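Local coordinates for putative Lipoprotein (Shewanella oneidensis, PDB 3U24) that is of unknown function but binds metal ions, zinc and calcium among them, and belongs to a family grouped with the zinc metallopeptidase clan, at residues A[152-163]-A[216-224]. Sequence-based numbering, arbitrary orientation.
Sequences IPAYYAAARGNI and AINEHISWL. With EDO (1,2-ethanediol), chain Y.
H220 and W223 both carry CG trans to the backbone N, which sends their rings across to helix 152-162, while R160 bends at chi3 (-66°) and lays its chain between them. CD of R160 rests over one face of the W223 indole, 3.4 Å from the centroid of the five-membered ring, a close CH-pi contact; its guanidinium carbon lies much farther off, so any cation-pi attraction is weak. The bend returns NH1 to H220, where it donates a hydrogen bond to ND1 (3.2 Å). NH1 sits nearly in the imidazole plane, whereas ND1 is tilted out of the guanidinium plane, and the bond is bent; ND1 is probably the unprotonated nitrogen. A water that accepts from NH1 and donates to A216 O, the latter at 2.7 Å, ties the same guanidinium to the neighbouring backbone. CD1 of Y156 sits over one face of the imidazole, 3.3 Å from H220 CD2, and the two rings meet obliquely at 37°. Diagonally across the same phenol, CE2 meets I217 CG1 at 3.8 Å, and the hydroxyl is held by N178 and by the backbone N of V123. Apolar contacts close both ends: A216 CB lies 4.0 Å from P153 CG and also touches I152 CG2. At the other end I163 CD1 reaches the edge of the indole, 3.8 Å from W223 CZ3. The axes of 152-162 and of the 216-224 portion of helix 200-234 approach to 9.7 Å and lie 16° from parallel, a near-parallel helix pair within this largely helical DUF885-family protein, away from its annotated metal sites.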
ATOM      1  N   ILE A 152      -7.788  28.583   1.045  1.00 20.83           N
ATOM      2  CA  ILE A 152      -7.968  27.714   2.190  1.00 20.72           C
ATOM      3  C   ILE A 152      -9.337  27.880   2.876  1.00 20.95           C
ATOM      4  O   ILE A 152      -9.942  26.875   3.242  1.00 20.19           O
ATOM      5  CB  ILE A 152      -6.793  27.803   3.208  1.00 20.21           C
ATOM      6  CG1 ILE A 152      -5.565  27.115   2.603  1.00 19.86           C
ATOM      7  CG2 ILE A 152      -7.170  27.191   4.560  1.00 19.87           C
ATOM      8  CD1 ILE A 152      -4.261  27.279   3.356  1.00 19.88           C
ATOM      9  N   PRO A 153      -9.812  29.130   3.084  1.00 21.54           N
ATOM     10  CA  PRO A 153     -11.166  29.250   3.714  1.00 21.96           C
ATOM     11  C   PRO A 153     -12.221  28.588   2.862  1.00 21.92           C
ATOM     12  O   PRO A 153     -13.106  27.881   3.362  1.00 21.73           O
ATOM     13  CB  PRO A 153     -11.386  30.758   3.770  1.00 22.15           C
ATOM     14  CG  PRO A 153      -9.994  31.277   4.030  1.00 22.30           C
ATOM     15  CD  PRO A 153      -9.089  30.408   3.159  1.00 21.71           C
ATOM     16  N   ALA A 154     -12.106  28.794   1.560  1.00 21.83           N
ATOM     17  CA  ALA A 154     -13.100  28.212   0.618  1.00 21.53           C
ATOM     18  C   ALA A 154     -13.082  26.692   0.623  1.00 20.09           C
ATOM     19  O   ALA A 154     -14.095  26.053   0.500  1.00 19.19           O
ATOM     20  CB  ALA A 154     -12.864  28.710  -0.792  1.00 21.44           C
ATOM     21  N   TYR A 155     -11.883  26.136   0.714  1.00 20.14           N
ATOM     22  CA  TYR A 155     -11.687  24.698   0.746  1.00 19.18           C
ATOM     23  C   TYR A 155     -12.460  24.115   1.916  1.00 19.06           C
ATOM     24  O   TYR A 155     -13.159  23.181   1.736  1.00 18.27           O
ATOM     25  CB  TYR A 155     -10.190  24.388   0.889  1.00 19.29           C
ATOM     26  CG  TYR A 155      -9.851  22.934   0.959  1.00 18.61           C
ATOM     27  CD1 TYR A 155      -9.926  22.246   2.159  1.00 19.00           C
ATOM     28  CD2 TYR A 155      -9.477  22.238  -0.169  1.00 18.82           C
ATOM     29  CE1 TYR A 155      -9.612  20.879   2.230  1.00 19.06           C
ATOM     30  CE2 TYR A 155      -9.163  20.855  -0.128  1.00 18.86           C
ATOM     31  CZ  TYR A 155      -9.230  20.188   1.075  1.00 19.32           C
ATOM     32  OH  TYR A 155      -8.917  18.838   1.146  1.00 20.76           O
ATOM     33  N   TYR A 156     -12.312  24.673   3.118  1.00 19.56           N
ATOM     34  CA  TYR A 156     -12.991  24.113   4.268  1.00 20.26           C
ATOM     35  C   TYR A 156     -14.509  24.463   4.327  1.00 20.76           C
ATOM     36  O   TYR A 156     -15.290  23.649   4.835  1.00 20.38           O
ATOM     37  CB  TYR A 156     -12.255  24.468   5.573  1.00 20.54           C
ATOM     38  CG  TYR A 156     -10.914  23.738   5.754  1.00 20.16           C
ATOM     39  CD1 TYR A 156     -10.882  22.399   6.055  1.00 19.81           C
ATOM     40  CD2 TYR A 156      -9.699  24.406   5.629  1.00 20.41           C
ATOM     41  CE1 TYR A 156      -9.685  21.718   6.197  1.00 19.46           C
ATOM     42  CE2 TYR A 156      -8.482  23.740   5.785  1.00 20.15           C
ATOM     43  CZ  TYR A 156      -8.498  22.381   6.052  1.00 19.84           C
ATOM     44  OH  TYR A 156      -7.331  21.687   6.256  1.00 19.96           O
ATOM     45  N   ALA A 157     -14.904  25.642   3.834  1.00 20.56           N
ATOM     46  CA  ALA A 157     -16.348  25.919   3.591  1.00 21.55           C
ATOM     47  C   ALA A 157     -16.977  24.849   2.678  1.00 21.49           C
ATOM     48  O   ALA A 157     -18.080  24.383   2.964  1.00 21.40           O
ATOM     49  CB  ALA A 157     -16.606  27.336   3.007  1.00 21.01           C
ATOM     50  N   ALA A 158     -16.280  24.486   1.594  1.00 21.23           N
ATOM     51  CA  ALA A 158     -16.734  23.417   0.697  1.00 21.69           C
ATOM     52  C   ALA A 158     -16.859  22.065   1.448  1.00 21.67           C
ATOM     53  O   ALA A 158     -17.821  21.288   1.264  1.00 21.38           O
ATOM     54  CB  ALA A 158     -15.783  23.271  -0.517  1.00 20.76           C
ATOM     55  N   ALA A 159     -15.887  21.807   2.304  1.00 21.47           N
ATOM     56  CA  ALA A 159     -15.874  20.577   3.076  1.00 21.93           C
ATOM     57  C   ALA A 159     -17.153  20.505   3.906  1.00 22.59           C
ATOM     58  O   ALA A 159     -17.846  19.509   3.871  1.00 22.09           O
ATOM     59  CB  ALA A 159     -14.655  20.529   3.998  1.00 22.01           C
ATOM     60  N   ARG A 160     -17.455  21.588   4.620  1.00 22.87           N
ATOM     61  CA  ARG A 160     -18.559  21.570   5.538  1.00 24.21           C
ATOM     62  C   ARG A 160     -19.911  21.498   4.805  1.00 25.33           C
ATOM     63  O   ARG A 160     -20.858  20.875   5.310  1.00 26.03           O
ATOM     64  CB  ARG A 160     -18.494  22.747   6.512  1.00 23.92           C
ATOM     65  CG  ARG A 160     -17.258  22.690   7.398  1.00 23.61           C
ATOM     66  CD  ARG A 160     -17.294  23.755   8.461  1.00 24.00           C
ATOM     67  NE  ARG A 160     -17.216  25.073   7.867  1.00 24.06           N
ATOM     68  CZ  ARG A 160     -16.085  25.749   7.671  1.00 24.58           C
ATOM     69  NH1 ARG A 160     -14.905  25.258   8.027  1.00 24.73           N
ATOM     70  NH2 ARG A 160     -16.119  26.940   7.113  1.00 24.74           N
ATOM     71  N   GLY A 161     -19.972  22.082   3.614  1.00 26.11           N
ATOM     72  CA  GLY A 161     -21.173  22.000   2.751  1.00 26.96           C
ATOM     73  C   GLY A 161     -21.361  20.626   2.098  1.00 26.98           C
ATOM     74  O   GLY A 161     -22.453  20.291   1.702  1.00 28.81           O
ATOM     75  N   ASN A 162     -20.309  19.834   1.987  1.00 26.16           N
ATOM     76  CA  ASN A 162     -20.399  18.499   1.377  1.00 26.16           C
ATOM     77  C   ASN A 162     -20.620  17.379   2.362  1.00 24.92           C
ATOM     78  O   ASN A 162     -21.224  16.382   2.048  1.00 25.34           O
ATOM     79  CB  ASN A 162     -19.080  18.111   0.733  1.00 27.39           C
ATOM     80  CG  ASN A 162     -18.882  18.695  -0.614  1.00 28.37           C
ATOM     81  OD1 ASN A 162     -19.796  19.279  -1.215  1.00 29.75           O
ATOM     82  ND2 ASN A 162     -17.660  18.471  -1.153  1.00 30.65           N
ATOM     83  N   ILE A 163     -20.026  17.498   3.524  1.00 24.11           N
ATOM     84  CA  ILE A 163     -20.073  16.423   4.493  1.00 23.45           C
ATOM     85  C   ILE A 163     -21.521  16.180   4.896  1.00 24.60           C
ATOM     86  O   ILE A 163     -22.252  17.120   5.147  1.00 25.60           O
ATOM     87  CB  ILE A 163     -19.221  16.728   5.721  1.00 22.44           C
ATOM     88  CG1 ILE A 163     -17.730  16.721   5.318  1.00 22.35           C
ATOM     89  CG2 ILE A 163     -19.523  15.722   6.824  1.00 22.35           C
ATOM     90  CD1 ILE A 163     -16.797  17.397   6.291  1.00 22.40           C
ATOM     91  N   ALA A 216      -8.937  29.912   9.586  1.00 28.45           N
ATOM     92  CA  ALA A 216      -9.846  29.003   8.926  1.00 27.79           C
ATOM     93  C   ALA A 216      -9.627  27.546   9.361  1.00 25.91           C
ATOM     94  O   ALA A 216     -10.577  26.809   9.506  1.00 23.87           O
ATOM     95  CB  ALA A 216      -9.738  29.122   7.402  1.00 26.87           C
ATOM     96  N   ILE A 217      -8.373  27.147   9.545  1.00 25.23           N
ATOM     97  CA  ILE A 217      -8.078  25.772   9.924  1.00 24.59           C
ATOM     98  C   ILE A 217      -8.584  25.575  11.339  1.00 25.09           C
ATOM     99  O   ILE A 217      -9.307  24.638  11.556  1.00 24.99           O
ATOM    100  CB  ILE A 217      -6.594  25.400   9.783  1.00 24.34           C
ATOM    101  CG1 ILE A 217      -6.179  25.469   8.299  1.00 24.24           C
ATOM    102  CG2 ILE A 217      -6.321  24.002  10.356  1.00 23.59           C
ATOM    103  CD1 ILE A 217      -4.705  25.395   8.025  1.00 23.66           C
ATOM    104  N   ASN A 218      -8.269  26.496  12.257  1.00 25.82           N
ATOM    105  CA  ASN A 218      -8.730  26.396  13.615  1.00 27.08           C
ATOM    106  C   ASN A 218     -10.246  26.392  13.726  1.00 27.36           C
ATOM    107  O   ASN A 218     -10.778  25.630  14.507  1.00 26.65           O
ATOM    108  CB  ASN A 218      -8.156  27.495  14.493  1.00 29.05           C
ATOM    109  CG  ASN A 218      -6.737  27.204  14.952  1.00 31.58           C
ATOM    110  OD1 ASN A 218      -5.897  28.116  14.969  1.00 34.99           O
ATOM    111  ND2 ASN A 218      -6.458  25.953  15.348  1.00 31.17           N
ATOM    112  N   GLU A 219     -10.939  27.226  12.953  1.00 27.53           N
ATOM    113  CA  GLU A 219     -12.405  27.213  12.957  1.00 28.92           C
ATOM    114  C   GLU A 219     -12.945  25.903  12.396  1.00 25.93           C
ATOM    115  O   GLU A 219     -13.902  25.385  12.883  1.00 24.85           O
ATOM    116  CB  GLU A 219     -13.008  28.413  12.196  1.00 32.24           C
ATOM    117  CG  GLU A 219     -12.762  29.741  12.920  1.00 37.89           C
ATOM    118  CD  GLU A 219     -13.144  30.982  12.095  1.00 44.18           C
ATOM    119  OE1 GLU A 219     -13.410  30.864  10.865  1.00 44.92           O
ATOM    120  OE2 GLU A 219     -13.175  32.085  12.708  1.00 50.93           O
ATOM    121  N   HIS A 220     -12.308  25.356  11.384  1.00 24.09           N
ATOM    122  CA  HIS A 220     -12.729  24.041  10.906  1.00 23.19           C
ATOM    123  C   HIS A 220     -12.529  22.951  11.951  1.00 22.76           C
ATOM    124  O   HIS A 220     -13.371  22.091  12.110  1.00 21.85           O
ATOM    125  CB  HIS A 220     -12.064  23.694   9.609  1.00 21.58           C
ATOM    126  CG  HIS A 220     -12.571  22.414   8.995  1.00 20.84           C
ATOM    127  ND1 HIS A 220     -13.756  22.332   8.348  1.00 20.59           N
ATOM    128  CD2 HIS A 220     -12.005  21.163   8.933  1.00 19.79           C
ATOM    129  CE1 HIS A 220     -13.929  21.077   7.928  1.00 20.17           C
ATOM    130  NE2 HIS A 220     -12.858  20.370   8.276  1.00 19.78           N
ATOM    131  N   ILE A 221     -11.427  22.998  12.674  1.00 23.11           N
ATOM    132  CA  ILE A 221     -11.186  22.005  13.735  1.00 24.39           C
ATOM    133  C   ILE A 221     -12.249  22.125  14.832  1.00 25.15           C
ATOM    134  O   ILE A 221     -12.711  21.095  15.325  1.00 24.96           O
ATOM    135  CB  ILE A 221      -9.811  22.155  14.343  1.00 24.92           C
ATOM    136  CG1 ILE A 221      -8.775  21.716  13.284  1.00 24.45           C
ATOM    137  CG2 ILE A 221      -9.702  21.383  15.683  1.00 24.53           C
ATOM    138  CD1 ILE A 221      -7.398  22.332  13.510  1.00 24.74           C
ATOM    139  N   SER A 222     -12.668  23.360  15.160  1.00 25.50           N
ATOM    140  CA  SER A 222     -13.743  23.560  16.146  1.00 27.28           C
ATOM    141  C   SER A 222     -15.037  22.964  15.626  1.00 26.27           C
ATOM    142  O   SER A 222     -15.800  22.351  16.366  1.00 25.87           O
ATOM    143  CB  SER A 222     -14.025  25.033  16.455  1.00 28.81           C
ATOM    144  OG  SER A 222     -12.861  25.619  17.025  1.00 33.93           O
ATOM    145  N   TRP A 223     -15.296  23.182  14.355  1.00 24.38           N
ATOM    146  CA  TRP A 223     -16.475  22.592  13.784  1.00 24.18           C
ATOM    147  C   TRP A 223     -16.406  21.054  13.833  1.00 23.31           C
ATOM    148  O   TRP A 223     -17.368  20.394  14.228  1.00 22.91           O
ATOM    149  CB  TRP A 223     -16.677  23.121  12.405  1.00 23.12           C
ATOM    150  CG  TRP A 223     -17.882  22.573  11.696  1.00 23.14           C
ATOM    151  CD1 TRP A 223     -19.178  23.084  11.720  1.00 23.25           C
ATOM    152  CD2 TRP A 223     -17.926  21.435  10.759  1.00 22.17           C
ATOM    153  NE1 TRP A 223     -19.979  22.364  10.885  1.00 23.40           N
ATOM    154  CE2 TRP A 223     -19.293  21.355  10.287  1.00 22.48           C
ATOM    155  CE3 TRP A 223     -16.999  20.507  10.306  1.00 22.03           C
ATOM    156  CZ2 TRP A 223     -19.717  20.353   9.418  1.00 22.53           C
ATOM    157  CZ3 TRP A 223     -17.406  19.531   9.399  1.00 21.98           C
ATOM    158  CH2 TRP A 223     -18.740  19.451   8.951  1.00 22.26           C
ATOM    159  N   LEU A 224     -15.264  20.492  13.468  1.00 22.76           N
ATOM    160  CA  LEU A 224     -15.084  19.034  13.510  1.00 22.40           C
ATOM    161  C   LEU A 224     -15.301  18.514  14.930  1.00 22.80           C
ATOM    162  O   LEU A 224     -15.954  17.513  15.112  1.00 22.06           O
ATOM    163  CB  LEU A 224     -13.718  18.621  12.963  1.00 21.52           C
ATOM    164  CG  LEU A 224     -13.421  18.735  11.441  1.00 20.87           C
ATOM    165  CD1 LEU A 224     -11.961  18.434  11.130  1.00 19.92           C
ATOM    166  CD2 LEU A 224     -14.305  17.822  10.615  1.00 20.50           C
TER
HETATM  167  C1  EDO Y 610     -10.608  33.417  -1.403  1.00 40.65           C
HETATM  168  O1  EDO Y 610      -9.408  33.605  -0.627  1.00 33.38           O
HETATM  169  C2  EDO Y 610     -11.590  32.342  -0.885  1.00 42.31           C
HETATM  170  O2  EDO Y 610     -11.114  31.555   0.235  1.00 42.77           O
HETATM  171  O   HOH W   1     -12.843  27.187   8.137  1.00 27.61           O